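Local coordinates for putative PAS/PAC sensor protein (Nakamurella multipartita DSM 44233, PDB 6HMJ) that binds FMN as a light-oxygen-voltage (LOV) blue-light receptor and probably couples light sensing to RNA binding and translational regulation, at residues P257-V262 against G281-F286; F324-H329 against G345-V350; T272-A277 against F317-H322. One frame throughout, in Å; residues are numbered along the deposited sequence.

Overall arrangement
All three contacts lie in the FMN-binding PAS domain, whose antiparallel sheet carries strands 261-264, 323-334 and 340-346. Along the chain, contacts 1 and 3 interleave (257-262, 272-277, 281-286, 317-322), and contact 2 follows with 324-329 and 345-350. Contacts 1 and 2 have centres about 17 Å apart and nearest atoms about 5 Å apart, yet both reach FMN: contact 1 from the loop that carries the cysteine, contact 2 from the sheet. Contact 3, centred about 15 Å from contact 1 and 14 Å from contact 2, packs against both, through Tyr274 on Phe286 and through Phe317 and Arg318 on Phe324. It thus links cofactor loop and sheet outside the pocket, while FMN joins them within it.

Contact 1. Residues P257-V262 against G281-F286; sequences PDQPLV and GRNCRF. With FMN (flavin mononucleotide), chain E.
Part of the FMN pocket of this LOV domain is built where Asp258 receives the side chains of Asn283 and Arg285. The guanidinium of Arg285 meets the carboxylate end-on and nearly coplanar, NH2 reaching Asp258 OD1 at 3.0 Å and NH1 reaching OD2 at 3.2 Å on its syn lone pair. From the same group NE donates to FMN O3P at 2.7 Å, so a single arginine, being long and having several N-H donors in one plane, joins the loop to the phosphate. Asn283 works in two directions. Its CG stands anti to the backbone N (chi1 -175°), and ND2 donates to Asp258 O at 2.9 Å, approaching from above that carbonyl's plane, while OD1 accepts from the ribityl O2' of FMN at 2.7 Å and from the backbone N of Arg285, an Asx turn. Asn283 and Arg285 flank the cysteine of the Asn-Cys-Arg-Phe sequence of LOV domains, which forms the light-induced adduct with flavin C4A; here Cys284 SG lies 4.6 Å from FMN C4A. An apolar neighbour suits that sulfur: Leu261 packs CD2 on it, and Leu261 CD1 meets the edge of the Phe286 ring. Two backbone bonds, Leu261 N to Arg282 O and Gly281 N to Leu261 O (2.7 Å), fasten the loop to strand 261-264, and Gly281 suits its phi of 94°, where a CB would press on the preceding carbonyl O.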
loop_
_atom_site.group_PDB
_atom_site.type_symbol
_atom_site.label_atom_id
_atom_site.label_comp_id
_atom_site.label_asym_id
_atom_site.label_seq_id
_atom_site.Cartn_x
_atom_site.Cartn_y
_atom_site.Cartn_z
ATOM N N PRO A 257 45.274 -30.358 4.716
ATOM C CA PRO A 257 44.368 -31.097 3.824
ATOM C C PRO A 257 42.936 -30.592 3.931
ATOM O O PRO A 257 42.393 -30.445 5.028
ATOM C CB PRO A 257 44.498 -32.550 4.300
ATOM C CG PRO A 257 45.020 -32.465 5.692
ATOM C CD PRO A 257 45.851 -31.220 5.765
ATOM N N ASP A 258 42.328 -30.331 2.774
ATOM C CA ASP A 258 40.939 -29.891 2.655
ATOM C C ASP A 258 40.735 -28.434 3.058
ATOM O O ASP A 258 39.601 -28.020 3.315
ATOM C CB ASP A 258 39.995 -30.785 3.469
ATOM C CG ASP A 258 38.567 -30.767 2.935
ATOM O OD1 ASP A 258 38.390 -30.585 1.712
ATOM O OD2 ASP A 258 37.620 -30.935 3.734
ATOM N N GLN A 259 41.805 -27.649 3.132
ATOM C CA GLN A 259 41.722 -26.216 3.388
ATOM C C GLN A 259 40.843 -25.910 4.607
ATOM O O GLN A 259 39.823 -25.236 4.490
ATOM C CB GLN A 259 41.197 -25.488 2.158
ATOM C CG GLN A 259 41.931 -25.839 0.869
ATOM C CD GLN A 259 41.348 -25.145 -0.349
ATOM O OE1 GLN A 259 40.338 -24.441 -0.257
ATOM N NE2 GLN A 259 41.977 -25.346 -1.501
ATOM N N PRO A 260 41.237 -26.374 5.791
ATOM C CA PRO A 260 40.378 -26.229 6.970
ATOM C C PRO A 260 40.361 -24.811 7.520
ATOM O O PRO A 260 41.260 -24.003 7.282
ATOM C CB PRO A 260 41.008 -27.193 7.982
ATOM C CG PRO A 260 42.451 -27.241 7.587
ATOM C CD PRO A 260 42.465 -27.137 6.088
ATOM N N LEU A 261 39.308 -24.528 8.282
ATOM C CA LEU A 261 39.188 -23.252 8.971
ATOM C C LEU A 261 40.110 -23.246 10.181
ATOM O O LEU A 261 40.113 -24.194 10.974
ATOM C CB LEU A 261 37.749 -23.009 9.425
ATOM C CG LEU A 261 36.758 -22.328 8.481
ATOM C CD1 LEU A 261 35.406 -22.217 9.166
ATOM C CD2 LEU A 261 37.250 -20.955 8.053
ATOM N N VAL A 262 40.887 -22.176 10.323
ATOM C CA VAL A 262 41.762 -22.001 11.478
ATOM C C VAL A 262 41.428 -20.755 12.284
ATOM O O VAL A 262 42.014 -20.561 13.359
ATOM C CB VAL A 262 43.250 -21.988 11.066
ATOM C CG1 VAL A 262 43.632 -23.321 10.447
ATOM C CG2 VAL A 262 43.537 -20.861 10.089
ATOM N N GLY A 281 38.905 -26.471 11.878
ATOM C CA GLY A 281 39.368 -27.729 11.346
ATOM C C GLY A 281 38.550 -28.263 10.191
ATOM O O GLY A 281 38.959 -29.252 9.570
ATOM N N ARG A 282 37.411 -27.642 9.884
ATOM C CA ARG A 282 36.543 -28.060 8.794
ATOM C C ARG A 282 36.592 -27.057 7.648
ATOM O O ARG A 282 36.825 -25.863 7.855
ATOM C CB ARG A 282 35.094 -28.204 9.262
ATOM C CG ARG A 282 34.884 -29.118 10.454
ATOM C CD ARG A 282 33.445 -29.017 10.930
ATOM N NE ARG A 282 32.508 -29.402 9.878
ATOM C CZ ARG A 282 31.207 -29.123 9.886
ATOM N NH1 ARG A 282 30.670 -28.446 10.892
ATOM N NH2 ARG A 282 30.443 -29.517 8.875
ATOM N N ASN A 283 36.354 -27.553 6.436
ATOM C CA ASN A 283 36.215 -26.678 5.282
ATOM C C ASN A 283 34.904 -25.901 5.369
ATOM O O ASN A 283 33.899 -26.394 5.884
ATOM C CB ASN A 283 36.265 -27.498 3.993
ATOM C CG ASN A 283 36.251 -26.634 2.753
ATOM O OD1 ASN A 283 35.199 -26.147 2.333
ATOM N ND2 ASN A 283 37.420 -26.442 2.152
ATOM N N CYS A 284 34.920 -24.667 4.854
ATOM C CA CYS A 284 33.757 -23.792 4.964
ATOM C C CYS A 284 32.565 -24.252 4.132
ATOM O O CYS A 284 31.487 -23.662 4.256
ATOM C CB CYS A 284 34.131 -22.365 4.552
ATOM S SG CYS A 284 35.611 -21.738 5.372
ATOM N N ARG A 285 32.722 -25.280 3.294
ATOM C CA ARG A 285 31.631 -25.709 2.426
ATOM C C ARG A 285 30.355 -26.047 3.192
ATOM O O ARG A 285 29.287 -26.129 2.576
ATOM C CB ARG A 285 32.070 -26.897 1.570
ATOM C CG ARG A 285 32.121 -28.230 2.278
ATOM C CD ARG A 285 32.372 -29.338 1.273
ATOM N NE ARG A 285 33.657 -29.182 0.598
ATOM C CZ ARG A 285 34.811 -29.654 1.065
ATOM N NH1 ARG A 285 34.850 -30.314 2.216
ATOM N NH2 ARG A 285 35.930 -29.464 0.378
ATOM N N PHE A 286 30.431 -26.277 4.507
ATOM C CA PHE A 286 29.238 -26.674 5.245
ATOM C C PHE A 286 28.140 -25.619 5.176
ATOM O O PHE A 286 26.975 -25.939 5.427
ATOM C CB PHE A 286 29.567 -26.975 6.711
ATOM C CG PHE A 286 30.258 -25.851 7.441
ATOM C CD1 PHE A 286 29.527 -24.805 7.988
ATOM C CD2 PHE A 286 31.633 -25.862 7.616
ATOM C CE1 PHE A 286 30.161 -23.777 8.672
ATOM C CE2 PHE A 286 32.275 -24.840 8.299
ATOM C CZ PHE A 286 31.540 -23.797 8.829
HETATM N N1 FMN E . 31.985 -21.254 0.596
HETATM C C2 FMN E . 30.716 -20.934 0.933
HETATM O O2 FMN E . 29.772 -21.478 0.322
HETATM N N3 FMN E . 30.427 -20.051 1.904
HETATM C C4 FMN E . 31.370 -19.420 2.609
HETATM O O4 FMN E . 31.062 -18.605 3.504
HETATM C C4A FMN E . 32.786 -19.713 2.304
HETATM N N5 FMN E . 33.797 -19.122 2.969
HETATM C C5A FMN E . 35.082 -19.414 2.664
HETATM C C6 FMN E . 36.100 -18.780 3.369
HETATM C C7 FMN E . 37.429 -19.058 3.084
HETATM C C7M FMN E . 38.515 -18.364 3.861
HETATM C C8 FMN E . 37.762 -20.033 2.011
HETATM C C8M FMN E . 39.190 -20.361 1.664
HETATM C C9 FMN E . 36.749 -20.662 1.303
HETATM C C9A FMN E . 35.412 -20.394 1.585
HETATM N N10 FMN E . 34.354 -21.024 0.880
HETATM C C10 FMN E . 33.037 -20.691 1.225
HETATM C "C1'" FMN E . 34.556 -21.990 -0.205
HETATM C "C2'" FMN E . 34.497 -23.410 0.322
HETATM O "O2'" FMN E . 35.073 -23.492 1.628
HETATM C "C3'" FMN E . 35.254 -24.319 -0.626
HETATM O "O3'" FMN E . 36.614 -23.865 -0.718
HETATM C "C4'" FMN E . 34.669 -24.345 -2.030
HETATM O "O4'" FMN E . 33.303 -24.758 -1.989
HETATM C "C5'" FMN E . 35.538 -25.296 -2.840
HETATM O "O5'" FMN E . 34.762 -26.246 -3.558
HETATM P P FMN E . 34.639 -27.744 -2.993
HETATM O O1P FMN E . 33.738 -28.395 -4.011
HETATM O O2P FMN E . 36.064 -28.244 -2.988
HETATM O O3P FMN E . 34.075 -27.596 -1.601
#

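Contact 2. Residues F324-H329 against G345-V350; sequences FWNEFH and GYQLDV. With FMN (flavin mononucleotide), chain E.
Phe328 and Gln347 meet CB to CG at 3.8 Å, on the tightly filled flavin side of the antiparallel PAS-sheet hairpin 323-334/340-346. With CG set between its backbone N and carbonyl carbon (chi1 69°), Phe328 lays one ring face over the isoalloxazine, CZ 3.4 Å from FMN C10, an apolar slab for a flat cofactor. Gly345 fits because a side chain there would run into FMN C6. Asn326 and Gln347 cross with amide planes 50° apart; Asn326 ND2, bonded to Asn316 OD1, lies 3.0 Å from FMN O4. The looser side has Glu327 and His329 partly exposed. Glu327, its carboxylate paired with Arg353, lays CB on Val350 CG2, and water 1 donates to Glu327 O and Tyr346 O, a pair of acceptors. His329 and Tyr346 lie rim to rim near Asp244 of the second subunit. Backbone bonds join the segments at Tyr346 N to His329 O (3.2 Å), Glu327 N to Leu348 O and, just before helix 351-372, Val350 N to Trp325 O. Gln347 matches the flavin-sensing glutamine of LOV domains, consistent with that role; its NE2, also bonded to Thr250 OG1, makes a weak bond to FMN N5 at 3.4 Å.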
loop_
_atom_site.group_PDB
_atom_site.type_symbol
_atom_site.label_atom_id
_atom_site.label_comp_id
_atom_site.label_asym_id
_atom_site.label_seq_id
_atom_site.Cartn_x
_atom_site.Cartn_y
_atom_site.Cartn_z
ATOM N N PHE A 324 20.369 -17.438 3.223
ATOM C CA PHE A 324 20.752 -16.049 3.028
ATOM C C PHE A 324 21.740 -15.992 1.875
ATOM O O PHE A 324 22.440 -16.967 1.595
ATOM C CB PHE A 324 21.355 -15.443 4.302
ATOM C CG PHE A 324 22.683 -16.040 4.696
ATOM C CD1 PHE A 324 22.743 -17.245 5.382
ATOM C CD2 PHE A 324 23.868 -15.392 4.391
ATOM C CE1 PHE A 324 23.958 -17.793 5.747
ATOM C CE2 PHE A 324 25.087 -15.936 4.756
ATOM C CZ PHE A 324 25.130 -17.140 5.435
ATOM N N TRP A 325 21.777 -14.847 1.199
ATOM C CA TRP A 325 22.761 -14.627 0.150
ATOM C C TRP A 325 24.066 -14.160 0.776
ATOM O O TRP A 325 24.085 -13.207 1.562
ATOM C CB TRP A 325 22.264 -13.600 -0.864
ATOM C CG TRP A 325 21.287 -14.153 -1.852
ATOM C CD1 TRP A 325 19.933 -13.999 -1.843
ATOM C CD2 TRP A 325 21.593 -14.956 -2.997
ATOM N NE1 TRP A 325 19.375 -14.656 -2.915
ATOM C CE2 TRP A 325 20.375 -15.251 -3.638
ATOM C CE3 TRP A 325 22.781 -15.452 -3.544
ATOM C CZ2 TRP A 325 20.309 -16.020 -4.797
ATOM C CZ3 TRP A 325 22.713 -16.214 -4.693
ATOM C CH2 TRP A 325 21.486 -16.491 -5.307
ATOM N N ASN A 326 25.158 -14.830 0.417
ATOM C CA ASN A 326 26.472 -14.588 0.999
ATOM C C ASN A 326 27.396 -14.091 -0.103
ATOM O O ASN A 326 27.769 -14.855 -0.998
ATOM C CB ASN A 326 27.016 -15.869 1.638
ATOM C CG ASN A 326 28.361 -15.669 2.332
ATOM O OD1 ASN A 326 29.021 -14.640 2.175
ATOM N ND2 ASN A 326 28.772 -16.670 3.102
ATOM N N GLU A 327 27.753 -12.812 -0.044
ATOM C CA GLU A 327 28.838 -12.272 -0.859
ATOM C C GLU A 327 30.079 -12.249 0.026
ATOM O O GLU A 327 30.212 -11.390 0.903
ATOM C CB GLU A 327 28.515 -10.882 -1.394
ATOM C CG GLU A 327 29.566 -10.384 -2.381
ATOM C CD GLU A 327 29.349 -8.957 -2.816
ATOM O OE1 GLU A 327 28.565 -8.742 -3.763
ATOM O OE2 GLU A 327 29.963 -8.051 -2.214
ATOM N N PHE A 328 30.980 -13.202 -0.189
ATOM C CA PHE A 328 32.212 -13.286 0.583
ATOM C C PHE A 328 33.406 -13.111 -0.342
ATOM O O PHE A 328 33.472 -13.728 -1.411
ATOM C CB PHE A 328 32.304 -14.609 1.361
ATOM C CG PHE A 328 32.499 -15.825 0.502
ATOM C CD1 PHE A 328 33.762 -16.204 0.082
ATOM C CD2 PHE A 328 31.421 -16.617 0.157
ATOM C CE1 PHE A 328 33.941 -17.334 -0.698
ATOM C CE2 PHE A 328 31.593 -17.750 -0.618
ATOM C CZ PHE A 328 32.855 -18.108 -1.044
ATOM N N HIS A 329 34.340 -12.265 0.076
ATOM C CA HIS A 329 35.563 -12.017 -0.673
ATOM C C HIS A 329 36.666 -12.942 -0.169
ATOM O O HIS A 329 36.774 -13.204 1.031
ATOM C CB HIS A 329 35.972 -10.549 -0.526
ATOM C CG HIS A 329 37.314 -10.225 -1.103
ATOM N ND1 HIS A 329 38.366 -9.784 -0.329
ATOM C CD2 HIS A 329 37.774 -10.261 -2.376
ATOM C CE1 HIS A 329 39.418 -9.572 -1.098
ATOM N NE2 HIS A 329 39.086 -9.854 -2.345
ATOM N N GLY A 345 38.543 -14.924 4.417
ATOM C CA GLY A 345 37.191 -14.811 3.888
ATOM C C GLY A 345 36.388 -13.812 4.700
ATOM O O GLY A 345 36.446 -13.817 5.930
ATOM N N TYR A 346 35.641 -12.960 4.002
ATOM C CA TYR A 346 34.815 -11.924 4.622
ATOM C C TYR A 346 33.377 -12.133 4.156
ATOM O O TYR A 346 32.985 -11.639 3.099
ATOM C CB TYR A 346 35.315 -10.522 4.257
ATOM C CG TYR A 346 36.810 -10.355 4.364
ATOM C CD1 TYR A 346 37.647 -10.768 3.337
ATOM C CD2 TYR A 346 37.388 -9.780 5.490
ATOM C CE1 TYR A 346 39.015 -10.620 3.428
ATOM C CE2 TYR A 346 38.755 -9.626 5.591
ATOM C CZ TYR A 346 39.564 -10.049 4.557
ATOM O OH TYR A 346 40.930 -9.900 4.649
ATOM N N GLN A 347 32.589 -12.852 4.951
ATOM C CA GLN A 347 31.218 -13.157 4.575
ATOM C C GLN A 347 30.305 -11.977 4.883
ATOM O O GLN A 347 30.437 -11.323 5.923
ATOM C CB GLN A 347 30.725 -14.404 5.307
ATOM C CG GLN A 347 31.483 -15.680 4.960
ATOM C CD GLN A 347 32.765 -15.856 5.759
ATOM O OE1 GLN A 347 33.154 -14.991 6.546
ATOM N NE2 GLN A 347 33.425 -16.990 5.565
ATOM N N LEU A 348 29.376 -11.707 3.964
ATOM C CA LEU A 348 28.431 -10.603 4.091
ATOM C C LEU A 348 27.047 -11.085 3.689
ATOM O O LEU A 348 26.883 -11.690 2.624
ATOM C CB LEU A 348 28.836 -9.411 3.215
ATOM C CG LEU A 348 30.114 -8.670 3.604
ATOM C CD1 LEU A 348 30.524 -7.718 2.497
ATOM C CD2 LEU A 348 29.924 -7.913 4.912
ATOM N N ASP A 349 26.062 -10.820 4.541
ATOM C CA ASP A 349 24.667 -11.095 4.212
ATOM C C ASP A 349 24.158 -9.962 3.329
ATOM O O ASP A 349 23.911 -8.850 3.812
ATOM C CB ASP A 349 23.834 -11.226 5.483
ATOM C CG ASP A 349 22.394 -11.595 5.198
ATOM O OD1 ASP A 349 22.035 -11.713 4.007
ATOM O OD2 ASP A 349 21.620 -11.774 6.162
ATOM N N VAL A 350 24.006 -10.239 2.036
ATOM C CA VAL A 350 23.582 -9.230 1.073
ATOM C C VAL A 350 22.216 -9.609 0.516
ATOM O O VAL A 350 21.896 -9.309 -0.641
ATOM C CB VAL A 350 24.620 -9.068 -0.052
ATOM C CG1 VAL A 350 25.938 -8.583 0.523
ATOM C CG2 VAL A 350 24.813 -10.374 -0.805
HETATM N N1 FMN E . 31.985 -21.254 0.596
HETATM C C2 FMN E . 30.716 -20.934 0.933
HETATM O O2 FMN E . 29.772 -21.478 0.322
HETATM N N3 FMN E . 30.427 -20.051 1.904
HETATM C C4 FMN E . 31.370 -19.420 2.609
HETATM O O4 FMN E . 31.062 -18.605 3.504
HETATM C C4A FMN E . 32.786 -19.713 2.304
HETATM N N5 FMN E . 33.797 -19.122 2.969
HETATM C C5A FMN E . 35.082 -19.414 2.664
HETATM C C6 FMN E . 36.100 -18.780 3.369
HETATM C C7 FMN E . 37.429 -19.058 3.084
HETATM C C7M FMN E . 38.515 -18.364 3.861
HETATM C C8 FMN E . 37.762 -20.033 2.011
HETATM C C8M FMN E . 39.190 -20.361 1.664
HETATM C C9 FMN E . 36.749 -20.662 1.303
HETATM C C9A FMN E . 35.412 -20.394 1.585
HETATM N N10 FMN E . 34.354 -21.024 0.880
HETATM C C10 FMN E . 33.037 -20.691 1.225
HETATM C "C1'" FMN E . 34.556 -21.990 -0.205
HETATM C "C2'" FMN E . 34.497 -23.410 0.322
HETATM O "O2'" FMN E . 35.073 -23.492 1.628
HETATM C "C3'" FMN E . 35.254 -24.319 -0.626
HETATM O "O3'" FMN E . 36.614 -23.865 -0.718
HETATM C "C4'" FMN E . 34.669 -24.345 -2.030
HETATM O "O4'" FMN E . 33.303 -24.758 -1.989
HETATM C "C5'" FMN E . 35.538 -25.296 -2.840
HETATM O "O5'" FMN E . 34.762 -26.246 -3.558
HETATM P P FMN E . 34.639 -27.744 -2.993
HETATM O O1P FMN E . 33.738 -28.395 -4.011
HETATM O O2P FMN E . 36.064 -28.244 -2.988
HETATM O O3P FMN E . 34.075 -27.596 -1.601
HETATM O O HOH W 1 32.610 -9.804 1.265
#

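Contact 3. Residues T272-A277 against F317-H322; sequences TGYAAA and FRQDGH
Gln319 lies across the ring of Tyr274, and its hydrogen bonds tie the type I turn Arg318-Gly321 to the end of helix 266-272. The backbone N of Gln319 donates to Thr272 O at 2.8 Å, almost in line with the carbonyl bond. With CG anti to the backbone N (chi1 -178°) and the chain extended beyond it, NE2 reaches Gly273 O at 2.7 Å, from above that carbonyl's plane; NE2 is also bonded to Glu278 OE2. Glycine suits position 273, where the chain leaves the helix with positive phi. Thr272 contributes an ST turn, OG1 accepting from Tyr274 N as well as bonding to Phe268 O. Tyr274 OH donates to water 2 (2.7 Å), which donates to Phe317 O.

The ring carries a CH-pi contact and an amide stack. Gln319 CB sits 3.6 Å from the centroid of the Tyr274 ring, 12° off its normal, and the amide follows over CD1 and CE1 with planes 22° apart. With an alanine in place of Tyr274, Gln319 is likely to lose the surface it lies on, and Phe317 O its water link to the phenol.

A salt bridge and an Asx turn hold the turn itself: Arg318 NH2 pairs with Asp320 OD2 at 2.9 Å, and Asp320 OD1 accepts from His322 N. The turn joins strand 310-317 to strand 323-334, Arg318 packing on Phe324, while Tyr274 meets Phe286 edge-to-face on the loop that leads to helix 294-305.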
loop_
_atom_site.group_PDB
_atom_site.type_symbol
_atom_site.label_atom_id
_atom_site.label_comp_id
_atom_site.label_asym_id
_atom_site.label_seq_id
_atom_site.Cartn_x
_atom_site.Cartn_y
_atom_site.Cartn_z
ATOM N N THR A 272 26.278 -17.012 10.915
ATOM C CA THR A 272 26.004 -18.381 10.504
ATOM C C THR A 272 25.312 -19.211 11.575
ATOM O O THR A 272 24.766 -20.271 11.253
ATOM C CB THR A 272 27.309 -19.084 10.107
ATOM O OG1 THR A 272 28.176 -19.169 11.248
ATOM C CG2 THR A 272 28.009 -18.321 8.992
ATOM N N GLY A 273 25.322 -18.766 12.828
ATOM C CA GLY A 273 24.824 -19.586 13.910
ATOM C C GLY A 273 25.756 -20.694 14.337
ATOM O O GLY A 273 25.358 -21.538 15.148
ATOM N N TYR A 274 26.982 -20.722 13.816
ATOM C CA TYR A 274 27.991 -21.697 14.205
ATOM C C TYR A 274 28.977 -21.083 15.188
ATOM O O TYR A 274 29.451 -19.962 14.990
ATOM C CB TYR A 274 28.765 -22.209 12.985
ATOM C CG TYR A 274 27.990 -23.153 12.097
ATOM C CD1 TYR A 274 27.896 -24.504 12.405
ATOM C CD2 TYR A 274 27.358 -22.697 10.948
ATOM C CE1 TYR A 274 27.191 -25.373 11.595
ATOM C CE2 TYR A 274 26.650 -23.559 10.131
ATOM C CZ TYR A 274 26.570 -24.896 10.460
ATOM O OH TYR A 274 25.866 -25.758 9.650
ATOM N N ALA A 275 29.292 -21.826 16.242
ATOM C CA ALA A 275 30.379 -21.443 17.130
ATOM C C ALA A 275 31.713 -21.786 16.480
ATOM O O ALA A 275 31.838 -22.772 15.748
ATOM C CB ALA A 275 30.252 -22.147 18.479
ATOM N N ALA A 276 32.716 -20.948 16.738
ATOM C CA ALA A 276 34.032 -21.187 16.158
ATOM C C ALA A 276 34.567 -22.558 16.554
ATOM O O ALA A 276 35.149 -23.269 15.727
ATOM C CB ALA A 276 35.005 -20.089 16.590
ATOM N N ALA A 277 34.363 -22.956 17.813
ATOM C CA ALA A 277 34.876 -24.239 18.279
ATOM C C ALA A 277 34.384 -25.402 17.425
ATOM O O ALA A 277 35.116 -26.378 17.228
ATOM C CB ALA A 277 34.480 -24.456 19.741
ATOM N N PHE A 317 23.341 -21.195 4.177
ATOM C CA PHE A 317 22.370 -21.598 5.185
ATOM C C PHE A 317 23.037 -21.605 6.549
ATOM O O PHE A 317 24.136 -22.147 6.702
ATOM C CB PHE A 317 21.798 -22.982 4.858
ATOM C CG PHE A 317 21.349 -23.123 3.433
ATOM C CD1 PHE A 317 22.235 -23.533 2.451
ATOM C CD2 PHE A 317 20.048 -22.819 3.070
ATOM C CE1 PHE A 317 21.827 -23.650 1.138
ATOM C CE2 PHE A 317 19.635 -22.937 1.759
ATOM C CZ PHE A 317 20.526 -23.350 0.792
ATOM N N ARG A 318 22.370 -21.008 7.531
ATOM C CA ARG A 318 22.864 -21.005 8.897
ATOM C C ARG A 318 22.723 -22.400 9.505
ATOM O O ARG A 318 22.159 -23.317 8.902
ATOM C CB ARG A 318 22.105 -19.974 9.732
ATOM C CG ARG A 318 22.068 -18.586 9.106
ATOM C CD ARG A 318 21.336 -17.580 9.985
ATOM N NE ARG A 318 19.952 -17.969 10.248
ATOM C CZ ARG A 318 19.069 -17.212 10.894
ATOM N NH1 ARG A 318 19.414 -16.012 11.341
ATOM N NH2 ARG A 318 17.836 -17.655 11.091
ATOM N N GLN A 319 23.247 -22.560 10.723
ATOM C CA GLN A 319 23.152 -23.852 11.391
ATOM C C GLN A 319 21.705 -24.256 11.642
ATOM O O GLN A 319 21.427 -25.448 11.815
ATOM C CB GLN A 319 23.927 -23.835 12.710
ATOM C CG GLN A 319 23.919 -25.172 13.438
ATOM C CD GLN A 319 25.097 -25.354 14.393
ATOM O OE1 GLN A 319 25.506 -26.483 14.677
ATOM N NE2 GLN A 319 25.634 -24.249 14.903
ATOM N N ASP A 320 20.777 -23.301 11.652
ATOM C CA ASP A 320 19.364 -23.607 11.832
ATOM C C ASP A 320 18.641 -23.847 10.513
ATOM O O ASP A 320 17.438 -24.130 10.525
ATOM C CB ASP A 320 18.670 -22.481 12.609
ATOM C CG ASP A 320 18.629 -21.169 11.841
ATOM O OD1 ASP A 320 19.116 -21.121 10.693
ATOM O OD2 ASP A 320 18.099 -20.181 12.393
ATOM N N GLY A 321 19.345 -23.751 9.383
ATOM C CA GLY A 321 18.801 -24.080 8.087
ATOM C C GLY A 321 18.312 -22.896 7.279
ATOM O O GLY A 321 18.127 -23.032 6.063
ATOM N N HIS A 322 18.095 -21.747 7.908
ATOM C CA HIS A 322 17.566 -20.603 7.180
ATOM C C HIS A 322 18.600 -20.053 6.208
ATOM O O HIS A 322 19.801 -20.034 6.490
ATOM C CB HIS A 322 17.103 -19.517 8.145
ATOM C CG HIS A 322 15.750 -19.774 8.728
ATOM N ND1 HIS A 322 15.563 -20.306 9.986
ATOM C CD2 HIS A 322 14.512 -19.585 8.212
ATOM C CE1 HIS A 322 14.269 -20.425 10.223
ATOM N NE2 HIS A 322 13.609 -19.994 9.163
HETATM O O HOH W 2 25.242 -24.747 7.175
#